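Local coordinates for UDP-glucose:anthocyanidin 3-O-glucosyltransferase (Clitoria ternatea, PDB 4REL), which is a GT-B-fold glycosyltransferase built from two Rossmann-like domains, at residues Q231-L239 with A432-V440. Numbering follows the deposited sequence.
Sequences QSLLYVVPL and AAEDFNTLV
Asp435, on the C-terminal helix 431-445, takes the backbone N-H of Tyr235 on strand 233-235. In this GT-B glycosyltransferase that strand is outermost in the parallel seven-stranded sheet of the N-terminal Rossmann-like domain; Leu234 and Val236 bond through their backbones to strand 208-211 on one side, and residues 432-440 of the last helix cross strand 233-235 at -120°.

The polar link is nearly straight: Tyr235 N to Asp435 OD2 is 2.9 Å with 177° at the hydrogen. The donor meets the anti side of OD2, 22° out of the carboxylate plane. A water gives one hydrogen to OD2 and one to Leu233 O, so OD2 has two donors, while OD1 accepts from Gln431 NE2 and the carboxylate is gripped at both oxygens. A second water accepts from Val237 N and donates weakly to Ala432 O.

The apolar layer starts with Leu234, whose CG sits beside its own backbone N, which sends both methyls to the helix. Its CD2 meets Thr438 CG2 at 3.7 Å, and CD1 reaches Leu439 CB. Farther along, Val236 splits its methyls, CG1 going to Phe436 CD1 (3.9 Å) and CG2 toward Leu439 CD2; Leu24 of helix 18-31 also packs on Val236. Val237 CG2 presses on Ala432 CB at 3.5 Å, tighter than usual for two carbons.

Tyr235 turns its ring from the helix toward Phe222 and Val223 of helix 220-229, and its OH hydrogen-bonds Asp218, just before that helix. Its buried carbonyl has no hydrogen-bond partner in the model; Ala432 CA offers a CA-H...O contact, 3.2 Å from Tyr235 O.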
ATOM      1  N   GLN A 231       3.595 -15.666  15.465  1.00 11.61           N
ATOM      2  CA  GLN A 231       3.157 -15.730  16.853  1.00 12.85           C
ATOM      3  C   GLN A 231       1.720 -15.259  16.987  1.00 15.29           C
ATOM      4  O   GLN A 231       0.946 -15.808  17.767  1.00 16.27           O
ATOM      5  CB  GLN A 231       4.075 -14.895  17.755  1.00 16.04           C
ATOM      6  CG  GLN A 231       5.507 -15.382  17.757  1.00 19.89           C
ATOM      7  CD  GLN A 231       6.380 -14.650  18.752  1.00 16.62           C
ATOM      8  OE1 GLN A 231       5.923 -14.252  19.831  1.00 18.76           O
ATOM      9  NE2 GLN A 231       7.650 -14.476  18.404  1.00 12.74           N
ATOM     10  N   SER A 232       1.369 -14.247  16.205  1.00 11.61           N
ATOM     11  CA  SER A 232       0.024 -13.680  16.223  1.00  9.62           C
ATOM     12  C   SER A 232      -0.198 -12.895  14.942  1.00 12.09           C
ATOM     13  O   SER A 232       0.672 -12.124  14.531  1.00 13.66           O
ATOM     14  CB  SER A 232      -0.150 -12.762  17.437  1.00 16.03           C
ATOM     15  OG  SER A 232      -1.444 -12.191  17.463  1.00 16.28           O
ATOM     16  N   LEU A 233      -1.340 -13.113  14.293  1.00 10.90           N
ATOM     17  CA  LEU A 233      -1.686 -12.369  13.091  1.00  8.82           C
ATOM     18  C   LEU A 233      -2.919 -11.547  13.380  1.00 12.83           C
ATOM     19  O   LEU A 233      -3.972 -12.105  13.696  1.00 12.58           O
ATOM     20  CB  LEU A 233      -1.986 -13.323  11.930  1.00  9.28           C
ATOM     21  CG  LEU A 233      -2.407 -12.697  10.595  1.00 13.29           C
ATOM     22  CD1 LEU A 233      -1.259 -11.911   9.944  1.00 12.70           C
ATOM     23  CD2 LEU A 233      -2.899 -13.794   9.652  1.00 12.77           C
ATOM     24  N   LEU A 234      -2.791 -10.226  13.277  1.00  8.83           N
ATOM     25  CA  LEU A 234      -3.886  -9.321  13.608  1.00  8.13           C
ATOM     26  C   LEU A 234      -4.197  -8.432  12.412  1.00 12.86           C
ATOM     27  O   LEU A 234      -3.280  -7.908  11.763  1.00 15.44           O
ATOM     28  CB  LEU A 234      -3.502  -8.449  14.813  1.00  9.75           C
ATOM     29  CG  LEU A 234      -3.108  -9.145  16.121  1.00 11.50           C
ATOM     30  CD1 LEU A 234      -2.560  -8.137  17.159  1.00  9.59           C
ATOM     31  CD2 LEU A 234      -4.298  -9.902  16.687  1.00  9.40           C
ATOM     32  N   TYR A 235      -5.483  -8.265  12.108  1.00 11.22           N
ATOM     33  CA  TYR A 235      -5.892  -7.355  11.042  1.00 12.42           C
ATOM     34  C   TYR A 235      -6.531  -6.122  11.673  1.00 19.45           C
ATOM     35  O   TYR A 235      -7.469  -6.237  12.462  1.00 28.45           O
ATOM     36  CB  TYR A 235      -6.899  -8.019  10.098  1.00 10.62           C
ATOM     37  CG  TYR A 235      -6.339  -9.042   9.134  1.00 14.66           C
ATOM     38  CD1 TYR A 235      -6.209  -8.753   7.779  1.00 15.42           C
ATOM     39  CD2 TYR A 235      -5.962 -10.305   9.573  1.00 13.76           C
ATOM     40  CE1 TYR A 235      -5.706  -9.702   6.886  1.00 14.36           C
ATOM     41  CE2 TYR A 235      -5.464 -11.252   8.693  1.00 15.96           C
ATOM     42  CZ  TYR A 235      -5.336 -10.942   7.356  1.00 17.72           C
ATOM     43  OH  TYR A 235      -4.849 -11.898   6.499  1.00 18.95           O
ATOM     44  N   VAL A 236      -6.008  -4.948  11.343  1.00  9.42           N
ATOM     45  CA  VAL A 236      -6.613  -3.698  11.778  1.00 11.34           C
ATOM     46  C   VAL A 236      -7.082  -2.940  10.544  1.00 12.11           C
ATOM     47  O   VAL A 236      -6.333  -2.791   9.574  1.00 14.63           O
ATOM     48  CB  VAL A 236      -5.636  -2.857  12.605  1.00 12.95           C
ATOM     49  CG1 VAL A 236      -6.254  -1.505  12.966  1.00 12.65           C
ATOM     50  CG2 VAL A 236      -5.256  -3.617  13.864  1.00 10.79           C
ATOM     51  N   VAL A 237      -8.337  -2.499  10.588  1.00 13.67           N
ATOM     52  CA  VAL A 237      -8.996  -1.864   9.452  1.00 16.89           C
ATOM     53  C   VAL A 237      -8.169  -0.688   8.951  1.00 13.80           C
ATOM     54  O   VAL A 237      -7.816   0.205   9.729  1.00 15.84           O
ATOM     55  CB  VAL A 237     -10.417  -1.393   9.845  1.00 20.77           C
ATOM     56  CG1 VAL A 237     -10.969  -0.401   8.840  1.00 21.36           C
ATOM     57  CG2 VAL A 237     -11.346  -2.592   9.978  1.00 25.96           C
ATOM     58  N   PRO A 238      -7.855  -0.682   7.647  1.00 14.00           N
ATOM     59  CA  PRO A 238      -6.965   0.320   7.038  1.00 16.19           C
ATOM     60  C   PRO A 238      -7.614   1.675   6.791  1.00 14.94           C
ATOM     61  O   PRO A 238      -6.904   2.617   6.441  1.00 17.04           O
ATOM     62  CB  PRO A 238      -6.606  -0.315   5.684  1.00 15.07           C
ATOM     63  CG  PRO A 238      -7.760  -1.220   5.382  1.00 14.75           C
ATOM     64  CD  PRO A 238      -8.169  -1.779   6.713  1.00 13.14           C
ATOM     65  N   LEU A 239      -8.935   1.760   6.946  1.00 13.73           N
ATOM     66  CA  LEU A 239      -9.661   3.006   6.729  1.00 16.40           C
ATOM     67  C   LEU A 239      -9.107   4.113   7.611  1.00 15.03           C
ATOM     68  O   LEU A 239      -8.673   3.854   8.736  1.00 16.10           O
ATOM     69  CB  LEU A 239     -11.154   2.814   7.016  1.00 17.11           C
ATOM     70  CG  LEU A 239     -11.854   1.820   6.087  1.00 21.42           C
ATOM     71  CD1 LEU A 239     -13.333   1.685   6.450  1.00 26.05           C
ATOM     72  CD2 LEU A 239     -11.688   2.244   4.636  1.00 26.58           C
ATOM     73  N   ALA A 432     -11.542  -7.379  12.832  1.00 21.26           N
ATOM     74  CA  ALA A 432     -10.617  -6.299  13.109  1.00 23.32           C
ATOM     75  C   ALA A 432     -10.916  -5.592  14.417  1.00 13.76           C
ATOM     76  O   ALA A 432     -10.001  -5.108  15.081  1.00 15.86           O
ATOM     77  CB  ALA A 432     -10.619  -5.315  11.969  1.00 28.40           C
ATOM     78  N   ALA A 433     -12.190  -5.516  14.798  1.00 16.11           N
ATOM     79  CA  ALA A 433     -12.507  -4.852  16.061  1.00 14.96           C
ATOM     80  C   ALA A 433     -11.881  -5.635  17.207  1.00 14.84           C
ATOM     81  O   ALA A 433     -11.268  -5.051  18.104  1.00 16.21           O
ATOM     82  CB  ALA A 433     -14.010  -4.705  16.248  1.00 16.50           C
ATOM     83  N   GLU A 434     -12.005  -6.960  17.160  1.00 14.63           N
ATOM     84  CA  GLU A 434     -11.377  -7.810  18.166  1.00 19.14           C
ATOM     85  C   GLU A 434      -9.853  -7.731  18.067  1.00 14.87           C
ATOM     86  O   GLU A 434      -9.156  -7.642  19.078  1.00 14.03           O
ATOM     87  CB  GLU A 434     -11.836  -9.267  18.015  1.00 21.53           C
ATOM     88  CG  GLU A 434     -11.142 -10.218  18.982  1.00 32.65           C
ATOM     89  CD  GLU A 434     -11.188 -11.670  18.528  1.00 47.31           C
ATOM     90  OE1 GLU A 434     -12.226 -12.096  17.976  1.00 48.99           O
ATOM     91  OE2 GLU A 434     -10.179 -12.384  18.720  1.00 50.83           O
ATOM     92  N   ASP A 435      -9.334  -7.765  16.845  1.00  9.81           N
ATOM     93  CA  ASP A 435      -7.892  -7.745  16.646  1.00  8.68           C
ATOM     94  C   ASP A 435      -7.274  -6.439  17.124  1.00 12.59           C
ATOM     95  O   ASP A 435      -6.166  -6.441  17.656  1.00 11.58           O
ATOM     96  CB  ASP A 435      -7.552  -7.990  15.171  1.00 10.77           C
ATOM     97  CG  ASP A 435      -7.703  -9.442  14.778  1.00 15.59           C
ATOM     98  OD1 ASP A 435      -8.133 -10.258  15.637  1.00 15.12           O
ATOM     99  OD2 ASP A 435      -7.405  -9.761  13.608  1.00 15.02           O
ATOM    100  N   PHE A 436      -7.992  -5.334  16.941  1.00  9.15           N
ATOM    101  CA  PHE A 436      -7.512  -4.047  17.422  1.00 14.57           C
ATOM    102  C   PHE A 436      -7.426  -4.070  18.941  1.00 11.82           C
ATOM    103  O   PHE A 436      -6.451  -3.597  19.527  1.00 11.14           O
ATOM    104  CB  PHE A 436      -8.415  -2.902  16.965  1.00 12.27           C
ATOM    105  CG  PHE A 436      -7.952  -1.546  17.437  1.00 12.33           C
ATOM    106  CD1 PHE A 436      -6.904  -0.898  16.802  1.00 11.61           C
ATOM    107  CD2 PHE A 436      -8.567  -0.924  18.507  1.00 10.78           C
ATOM    108  CE1 PHE A 436      -6.474   0.357  17.233  1.00 12.13           C
ATOM    109  CE2 PHE A 436      -8.141   0.333  18.942  1.00 14.69           C
ATOM    110  CZ  PHE A 436      -7.094   0.968  18.302  1.00 14.12           C
ATOM    111  N   ASN A 437      -8.443  -4.623  19.594  1.00 12.80           N
ATOM    112  CA  ASN A 437      -8.423  -4.727  21.047  0.50 11.36           C
ATOM    113  C   ASN A 437      -7.262  -5.597  21.514  1.00 13.06           C
ATOM    114  O   ASN A 437      -6.614  -5.301  22.508  1.00 13.14           O
ATOM    115  CB  ASN A 437      -9.760  -5.259  21.582  0.50 11.84           C
ATOM    116  CG  ASN A 437     -10.889  -4.255  21.436  0.50 17.09           C
ATOM    117  OD1 ASN A 437     -10.674  -3.047  21.526  0.50 17.31           O
ATOM    118  ND2 ASN A 437     -12.102  -4.754  21.211  0.50 21.94           N
ATOM    119  N   THR A 438      -6.988  -6.665  20.769  1.00 11.15           N
ATOM    120  CA  THR A 438      -5.874  -7.542  21.105  1.00 12.46           C
ATOM    121  C   THR A 438      -4.555  -6.780  21.057  1.00 12.47           C
ATOM    122  O   THR A 438      -3.708  -6.918  21.951  1.00 11.60           O
ATOM    123  CB  THR A 438      -5.815  -8.745  20.141  1.00 11.37           C
ATOM    124  OG1 THR A 438      -6.980  -9.549  20.348  1.00 12.54           O
ATOM    125  CG2 THR A 438      -4.576  -9.592  20.395  1.00 13.37           C
ATOM    126  N   LEU A 439      -4.402  -5.958  20.022  1.00  9.92           N
ATOM    127  CA  LEU A 439      -3.213  -5.134  19.852  1.00 10.07           C
ATOM    128  C   LEU A 439      -3.073  -4.132  20.992  1.00 10.85           C
ATOM    129  O   LEU A 439      -1.993  -3.972  21.557  1.00  9.61           O
ATOM    130  CB  LEU A 439      -3.250  -4.417  18.496  1.00 12.17           C
ATOM    131  CG  LEU A 439      -2.142  -3.409  18.188  1.00 14.32           C
ATOM    132  CD1 LEU A 439      -0.770  -4.062  18.289  1.00 13.77           C
ATOM    133  CD2 LEU A 439      -2.347  -2.797  16.790  1.00  9.30           C
ATOM    134  N   VAL A 440      -4.172  -3.477  21.344  1.00 13.22           N
ATOM    135  CA  VAL A 440      -4.163  -2.540  22.457  1.00 11.92           C
ATOM    136  C   VAL A 440      -3.689  -3.210  23.749  1.00 12.99           C
ATOM    137  O   VAL A 440      -2.894  -2.640  24.501  1.00 12.37           O
ATOM    138  CB  VAL A 440      -5.546  -1.888  22.633  1.00 11.07           C
ATOM    139  CG1 VAL A 440      -5.627  -1.144  23.952  1.00 10.42           C
ATOM    140  CG2 VAL A 440      -5.838  -0.950  21.445  1.00 14.77           C
TER
HETATM  141  O   HOH W   1      -6.774 -12.124  12.866  1.00 31.11           O
HETATM  142  O   HOH W   2      -9.674  -2.663  13.388  1.00 21.07           O